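Local coordinates for protein nitrite oxidoreductase subunit A (Kuenenia stuttgartiensis, PDB 7B04) that belongs to the molybdopterin oxidoreductase family and carries a molybdenum atom, two MD1 molecules and an iron/sulfur cluster, at residues 616-621 with 1060-1065; 383-388 with 429-434. One frame throughout, in Å; residues are numbered along the deposited sequence.

Interaction 1 of 2, residues 616-621 with 1060-1065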
loop_
_atom_site.group_PDB
_atom_site.type_symbol
_atom_site.label_atom_id
_atom_site.label_comp_id
_atom_site.label_asym_id
_atom_site.label_seq_id
_atom_site.Cartn_x
_atom_site.Cartn_y
_atom_site.Cartn_z
ATOM N N TYR B 616 28.050 -9.776 2.970
ATOM C CA TYR B 616 29.433 -9.861 2.513
ATOM C C TYR B 616 29.514 -9.705 1.002
ATOM O O TYR B 616 30.404 -9.017 0.489
ATOM C CB TYR B 616 30.056 -11.180 2.964
ATOM C CG TYR B 616 30.159 -11.292 4.466
ATOM C CD1 TYR B 616 31.157 -10.624 5.162
ATOM C CD2 TYR B 616 29.249 -12.048 5.189
ATOM C CE1 TYR B 616 31.251 -10.714 6.536
ATOM C CE2 TYR B 616 29.334 -12.145 6.565
ATOM C CZ TYR B 616 30.337 -11.475 7.232
ATOM O OH TYR B 616 30.428 -11.565 8.600
ATOM N N TRP B 617 28.583 -10.322 0.274
ATOM C CA TRP B 617 28.460 -10.057 -1.155
ATOM C C TRP B 617 28.226 -8.572 -1.413
ATOM O O TRP B 617 28.885 -7.963 -2.264
ATOM C CB TRP B 617 27.330 -10.897 -1.749
ATOM C CG TRP B 617 26.866 -10.396 -3.069
ATOM C CD1 TRP B 617 27.510 -10.518 -4.266
ATOM C CD2 TRP B 617 25.659 -9.674 -3.334
ATOM N NE1 TRP B 617 26.775 -9.922 -5.261
ATOM C CE2 TRP B 617 25.634 -9.396 -4.715
ATOM C CE3 TRP B 617 24.596 -9.238 -2.538
ATOM C CZ2 TRP B 617 24.589 -8.704 -5.315
ATOM C CZ3 TRP B 617 23.561 -8.551 -3.138
ATOM C CH2 TRP B 617 23.565 -8.293 -4.513
ATOM N N ASN B 618 27.276 -7.973 -0.686
ATOM C CA ASN B 618 26.986 -6.550 -0.827
ATOM C C ASN B 618 28.175 -5.675 -0.455
ATOM O O ASN B 618 28.230 -4.511 -0.869
ATOM C CB ASN B 618 25.787 -6.172 0.042
ATOM C CG ASN B 618 25.121 -4.882 -0.403
ATOM O OD1 ASN B 618 24.083 -4.494 0.130
ATOM N ND2 ASN B 618 25.712 -4.214 -1.386
ATOM N N HIS B 619 29.126 -6.204 0.313
ATOM C CA HIS B 619 30.320 -5.473 0.717
ATOM C C HIS B 619 31.427 -5.556 -0.322
ATOM O O HIS B 619 32.610 -5.437 0.026
ATOM C CB HIS B 619 30.819 -5.989 2.068
ATOM C CG HIS B 619 31.634 -4.992 2.827
ATOM N ND1 HIS B 619 31.072 -3.912 3.471
ATOM C CD2 HIS B 619 32.969 -4.905 3.041
ATOM C CE1 HIS B 619 32.024 -3.205 4.053
ATOM N NE2 HIS B 619 33.184 -3.786 3.806
ATOM N N SER B 620 31.066 -5.782 -1.585
ATOM C CA SER B 620 32.021 -6.043 -2.661
ATOM C C SER B 620 32.779 -7.339 -2.390
ATOM O O SER B 620 33.974 -7.458 -2.670
ATOM C CB SER B 620 32.982 -4.867 -2.871
ATOM O OG SER B 620 32.297 -3.745 -3.401
ATOM N N GLU B 621 32.059 -8.317 -1.836
ATOM C CA GLU B 621 32.563 -9.675 -1.623
ATOM C C GLU B 621 33.821 -9.698 -0.753
ATOM O O GLU B 621 34.758 -10.456 -1.002
ATOM C CB GLU B 621 32.811 -10.365 -2.963
ATOM C CG GLU B 621 32.836 -11.865 -2.875
ATOM C CD GLU B 621 32.028 -12.504 -3.965
ATOM O OE1 GLU B 621 31.012 -13.127 -3.622
ATOM O OE2 GLU B 621 32.394 -12.374 -5.151
ATOM N N THR B 1060 22.992 4.441 -1.518
ATOM C CA THR B 1060 22.961 3.525 -0.389
ATOM C C THR B 1060 24.199 2.641 -0.416
ATOM O O THR B 1060 24.830 2.447 -1.459
ATOM C CB THR B 1060 21.696 2.661 -0.418
ATOM O OG1 THR B 1060 21.576 1.938 0.813
ATOM C CG2 THR B 1060 21.777 1.685 -1.554
ATOM N N ARG B 1061 24.559 2.123 0.757
ATOM C CA ARG B 1061 25.814 1.404 0.911
ATOM C C ARG B 1061 25.707 0.360 2.010
ATOM O O ARG B 1061 24.860 0.445 2.904
ATOM C CB ARG B 1061 26.957 2.368 1.241
ATOM C CG ARG B 1061 28.203 1.725 1.766
ATOM C CD ARG B 1061 29.352 2.610 2.136
ATOM N NE ARG B 1061 30.445 1.672 2.302
ATOM C CZ ARG B 1061 31.172 1.230 1.289
ATOM N NH1 ARG B 1061 30.952 1.687 0.063
ATOM N NH2 ARG B 1061 32.115 0.333 1.498
ATOM N N ASP B 1062 26.604 -0.622 1.937
ATOM C CA ASP B 1062 26.715 -1.658 2.944
ATOM C C ASP B 1062 27.736 -1.249 3.998
ATOM O O ASP B 1062 28.798 -0.707 3.678
ATOM C CB ASP B 1062 27.135 -2.975 2.301
ATOM C CG ASP B 1062 27.189 -4.101 3.293
ATOM O OD1 ASP B 1062 26.126 -4.429 3.857
ATOM O OD2 ASP B 1062 28.287 -4.648 3.515
ATOM N N TRP B 1063 27.407 -1.519 5.257
ATOM C CA TRP B 1063 28.277 -1.235 6.392
ATOM C C TRP B 1063 28.530 -2.534 7.144
ATOM O O TRP B 1063 27.580 -3.227 7.523
ATOM C CB TRP B 1063 27.651 -0.182 7.307
ATOM C CG TRP B 1063 27.626 1.185 6.696
ATOM C CD1 TRP B 1063 26.590 1.768 6.026
ATOM C CD2 TRP B 1063 28.691 2.142 6.697
ATOM N NE1 TRP B 1063 26.945 3.029 5.610
ATOM C CE2 TRP B 1063 28.229 3.282 6.011
ATOM C CE3 TRP B 1063 29.991 2.144 7.213
ATOM C CZ2 TRP B 1063 29.022 4.413 5.829
ATOM C CZ3 TRP B 1063 30.775 3.268 7.030
ATOM C CH2 TRP B 1063 30.288 4.387 6.344
ATOM N N SER B 1064 29.803 -2.872 7.339
ATOM C CA SER B 1064 30.194 -4.092 8.047
ATOM C C SER B 1064 30.376 -3.775 9.528
ATOM O O SER B 1064 31.403 -3.232 9.935
ATOM C CB SER B 1064 31.466 -4.675 7.443
ATOM O OG SER B 1064 31.754 -5.940 8.007
ATOM N N MET B 1065 29.390 -4.136 10.341
ATOM C CA MET B 1065 29.445 -3.847 11.772
ATOM C C MET B 1065 30.404 -4.790 12.486
ATOM O O MET B 1065 30.236 -6.009 12.393
ATOM C CB MET B 1065 28.073 -3.980 12.403
ATOM C CG MET B 1065 27.188 -2.804 12.170
ATOM S SD MET B 1065 26.664 -2.756 10.461
ATOM C CE MET B 1065 25.272 -1.678 10.663
#
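His619 and Asp1062 carry this contact through a hydrogen bond between imidazole and carboxylate. ND1 of His619 gives its proton to OD2 of Asp1062 at 2.9 Å. The bond is bent, with an N-H...O angle of 140°. It reaches OD2 on the anti side of the carboxylate, 20° out of that plane, while OD2 lies close to the plane of the ring. Ring and carboxylate meet almost at right angles. His619 is the first residue to leave helix 615-618, and its CG lies anti to the backbone N (chi1 -156°), which places the ring between OD2 of Asp1062 and CB of Ser1064.

Packing surrounds this bond. CB of Ser1064 sits over one face of the His619 ring, 4.1 Å from the ring centroid, as a CH-pi contact. The amide of Asn618 stacks on the carboxylate of Asp1062, and CG of Asn618 is 3.9 Å from CB of Asp1062.

The polar ends also reach beyond the two segments. NE2 of His619 makes a weak hydrogen bond to Glu883. ND2 of Asn618 bonds the carbonyl of Lys661, and OG of Ser1064 bonds Gln1069. Thr1060, at the start of 1060-1065, touches a bound MD1, so the contact joins the end of a short helix to a loop that lines an MD1 pocket.

The whole contact is buried. The ND1 bond to Asp1062 and the weak NE2 bond to Glu883 hold the imidazole at both nitrogens, and together they fix the rotation of the ring.

Interaction 2 of 2, residues 383-388 with 429-434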
loop_
_atom_site.group_PDB
_atom_site.type_symbol
_atom_site.label_atom_id
_atom_site.label_comp_id
_atom_site.label_asym_id
_atom_site.label_seq_id
_atom_site.Cartn_x
_atom_site.Cartn_y
_atom_site.Cartn_z
ATOM N N PHE B 383 21.351 -5.675 36.624
ATOM C CA PHE B 383 21.775 -4.511 37.401
ATOM C C PHE B 383 22.352 -4.877 38.765
ATOM O O PHE B 383 23.376 -4.282 39.145
ATOM C CB PHE B 383 20.610 -3.530 37.591
ATOM C CG PHE B 383 20.372 -2.616 36.425
ATOM C CD1 PHE B 383 21.277 -1.619 36.104
ATOM C CD2 PHE B 383 19.219 -2.731 35.673
ATOM C CE1 PHE B 383 21.043 -0.771 35.035
ATOM C CE2 PHE B 383 18.978 -1.892 34.606
ATOM C CZ PHE B 383 19.891 -0.909 34.287
ATOM N N PRO B 384 21.781 -5.810 39.541
ATOM C CA PRO B 384 22.399 -6.149 40.832
ATOM C C PRO B 384 23.762 -6.804 40.699
ATOM O O PRO B 384 24.543 -6.756 41.657
ATOM C CB PRO B 384 21.381 -7.105 41.471
ATOM C CG PRO B 384 20.615 -7.662 40.325
ATOM C CD PRO B 384 20.505 -6.528 39.358
ATOM N N LEU B 385 24.061 -7.434 39.566
ATOM C CA LEU B 385 25.337 -8.120 39.399
ATOM C C LEU B 385 26.493 -7.118 39.453
ATOM O O LEU B 385 26.407 -6.023 38.899
ATOM C CB LEU B 385 25.337 -8.895 38.075
ATOM C CG LEU B 385 24.673 -10.279 38.112
ATOM C CD1 LEU B 385 23.152 -10.188 38.204
ATOM C CD2 LEU B 385 25.087 -11.105 36.905
ATOM N N LEU B 386 27.544 -7.491 40.190
ATOM C CA LEU B 386 28.746 -6.655 40.457
ATOM C C LEU B 386 29.745 -6.704 39.296
ATOM O O LEU B 386 29.955 -7.792 38.757
ATOM C CB LEU B 386 29.376 -7.153 41.758
ATOM C CG LEU B 386 28.615 -6.797 43.033
ATOM C CD1 LEU B 386 29.544 -6.692 44.220
ATOM C CD2 LEU B 386 27.882 -5.492 42.870
ATOM N N ILE B 387 30.374 -5.565 38.980
ATOM C CA ILE B 387 31.344 -5.475 37.848
ATOM C C ILE B 387 32.729 -5.093 38.356
ATOM O O ILE B 387 32.848 -4.093 39.041
ATOM C CB ILE B 387 30.911 -4.456 36.781
ATOM C CG1 ILE B 387 29.399 -4.411 36.593
ATOM C CG2 ILE B 387 31.610 -4.739 35.472
ATOM C CD1 ILE B 387 28.972 -4.902 35.254
ATOM N N ARG B 388 33.728 -5.868 37.947
ATOM C CA ARG B 388 35.150 -5.650 38.284
ATOM C C ARG B 388 35.668 -4.444 37.508
ATOM O O ARG B 388 35.308 -4.250 36.366
ATOM C CB ARG B 388 35.951 -6.904 37.947
ATOM C CG ARG B 388 37.434 -6.803 38.235
ATOM C CD ARG B 388 37.874 -8.173 38.678
ATOM N NE ARG B 388 39.130 -8.592 38.096
ATOM C CZ ARG B 388 39.755 -9.695 38.437
ATOM N NH1 ARG B 388 40.888 -10.022 37.857
ATOM N NH2 ARG B 388 39.244 -10.477 39.358
ATOM N N GLY B 429 30.027 -19.815 32.951
ATOM C CA GLY B 429 30.416 -19.606 34.358
ATOM C C GLY B 429 29.313 -19.167 35.305
ATOM O O GLY B 429 28.154 -19.372 35.004
ATOM N N ASP B 430 29.719 -18.564 36.421
ATOM C CA ASP B 430 28.851 -18.090 37.524
ATOM C C ASP B 430 29.141 -16.615 37.786
ATOM O O ASP B 430 30.145 -16.128 37.295
ATOM C CB ASP B 430 29.140 -18.893 38.783
ATOM C CG ASP B 430 28.485 -20.250 38.759
ATOM O OD1 ASP B 430 27.452 -20.348 38.142
ATOM O OD2 ASP B 430 29.016 -21.183 39.348
ATOM N N PHE B 431 28.256 -15.918 38.497
ATOM C CA PHE B 431 28.441 -14.496 38.736
ATOM C C PHE B 431 28.199 -14.178 40.202
ATOM O O PHE B 431 27.599 -14.963 40.945
ATOM C CB PHE B 431 27.513 -13.678 37.835
ATOM C CG PHE B 431 27.401 -14.230 36.458
ATOM C CD1 PHE B 431 28.378 -13.978 35.512
ATOM C CD2 PHE B 431 26.338 -15.039 36.114
ATOM C CE1 PHE B 431 28.275 -14.500 34.233
ATOM C CE2 PHE B 431 26.230 -15.565 34.847
ATOM C CZ PHE B 431 27.199 -15.296 33.904
ATOM N N VAL B 432 28.584 -12.965 40.583
ATOM C CA VAL B 432 28.597 -12.568 41.981
ATOM C C VAL B 432 27.631 -11.409 42.165
ATOM O O VAL B 432 27.599 -10.462 41.364
ATOM C CB VAL B 432 30.019 -12.193 42.444
ATOM C CG1 VAL B 432 29.984 -11.373 43.732
ATOM C CG2 VAL B 432 30.865 -13.443 42.625
ATOM N N VAL B 433 26.907 -11.458 43.277
ATOM C CA VAL B 433 25.971 -10.439 43.719
ATOM C C VAL B 433 26.285 -10.182 45.181
ATOM O O VAL B 433 26.941 -10.985 45.854
ATOM C CB VAL B 433 24.491 -10.852 43.551
ATOM C CG1 VAL B 433 24.263 -11.500 42.214
ATOM C CG2 VAL B 433 24.092 -11.790 44.692
ATOM N N TRP B 434 25.892 -9.010 45.644
ATOM C CA TRP B 434 26.035 -8.653 47.049
ATOM C C TRP B 434 24.699 -8.845 47.760
ATOM O O TRP B 434 23.750 -8.090 47.511
ATOM C CB TRP B 434 26.528 -7.212 47.174
ATOM C CG TRP B 434 26.890 -6.807 48.566
ATOM C CD1 TRP B 434 26.043 -6.360 49.533
ATOM C CD2 TRP B 434 28.207 -6.802 49.148
ATOM N NE1 TRP B 434 26.744 -6.084 50.682
ATOM C CE2 TRP B 434 28.071 -6.348 50.473
ATOM C CE3 TRP B 434 29.481 -7.143 48.679
ATOM C CZ2 TRP B 434 29.158 -6.216 51.335
ATOM C CZ3 TRP B 434 30.563 -7.013 49.543
ATOM C CH2 TRP B 434 30.393 -6.554 50.855
#
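This is a buried contact between the edges of two small antiparallel sheets, far out from the centre of the chain. Strand 386-388 is an outer strand of a three-stranded sheet, next to strand 475-480. Strand 431-435 pairs with strand 440-444 in a beta hairpin. The segments share a single backbone hydrogen bond and form no common sheet. N of Leu386 gives it to O of Val432 at 3.2 Å, nearly straight at 175°. The closest CA pair is Leu385 and Val433, 4.9 Å apart.

Apolar side chains pack around this bond. CG of Leu385 lies 4.3 Å from CG1 of Val433. CD1 of Leu386 approaches CB of Trp434, also at 4.3 Å, and meets its indole obliquely.

Other backbone bonds hold each strand in its own sheet. Ile387 bonds Met479, while Phe431 and Val433 bond Ile444 and Lys442 of the hairpin partner. Leu386 also makes a backbone bond to Val395, which the side chains of Leu386 and Val432 touch. The ring of Trp434 stacks on Phe466, in a strand of the three-stranded sheet, which gives the two sheets a second meeting point. The contact thus joins the two sheets through one backbone bond and apolar side chains.

Near the start of the hairpin strand, Leu385 meets Phe431. CG of Leu385 is anti to its carbonyl carbon (chi1 -83°), and the branch that reaches across is CD2. CD2 of Leu385 lies 3.7 Å from CB of Phe431 and 3.9 Å from CG of Phe431, at the root of the ring.

Overall arrangement
From the N terminus, interaction 2 comes first. It closes a short loop of 40 residues between 383-388 and 429-434, which includes helices 397-400, 413-416 and 422-428. It joins a three-stranded sheet to a hairpin in an outlying part of the molecule. Interaction 1 opens later, at 616-621, and spans 438 residues before closing at 1060-1065. It ties helix 615-618, in the molybdopterin oxidoreductase part of the chain, to a late loop that touches a bound MD1. The two loops follow in series and neither nest nor cross. The centres of interactions 1 and 2 are about 38 Å apart. The nearest atoms of interactions 1 and 2 are about 23 Å apart, so the two do not touch.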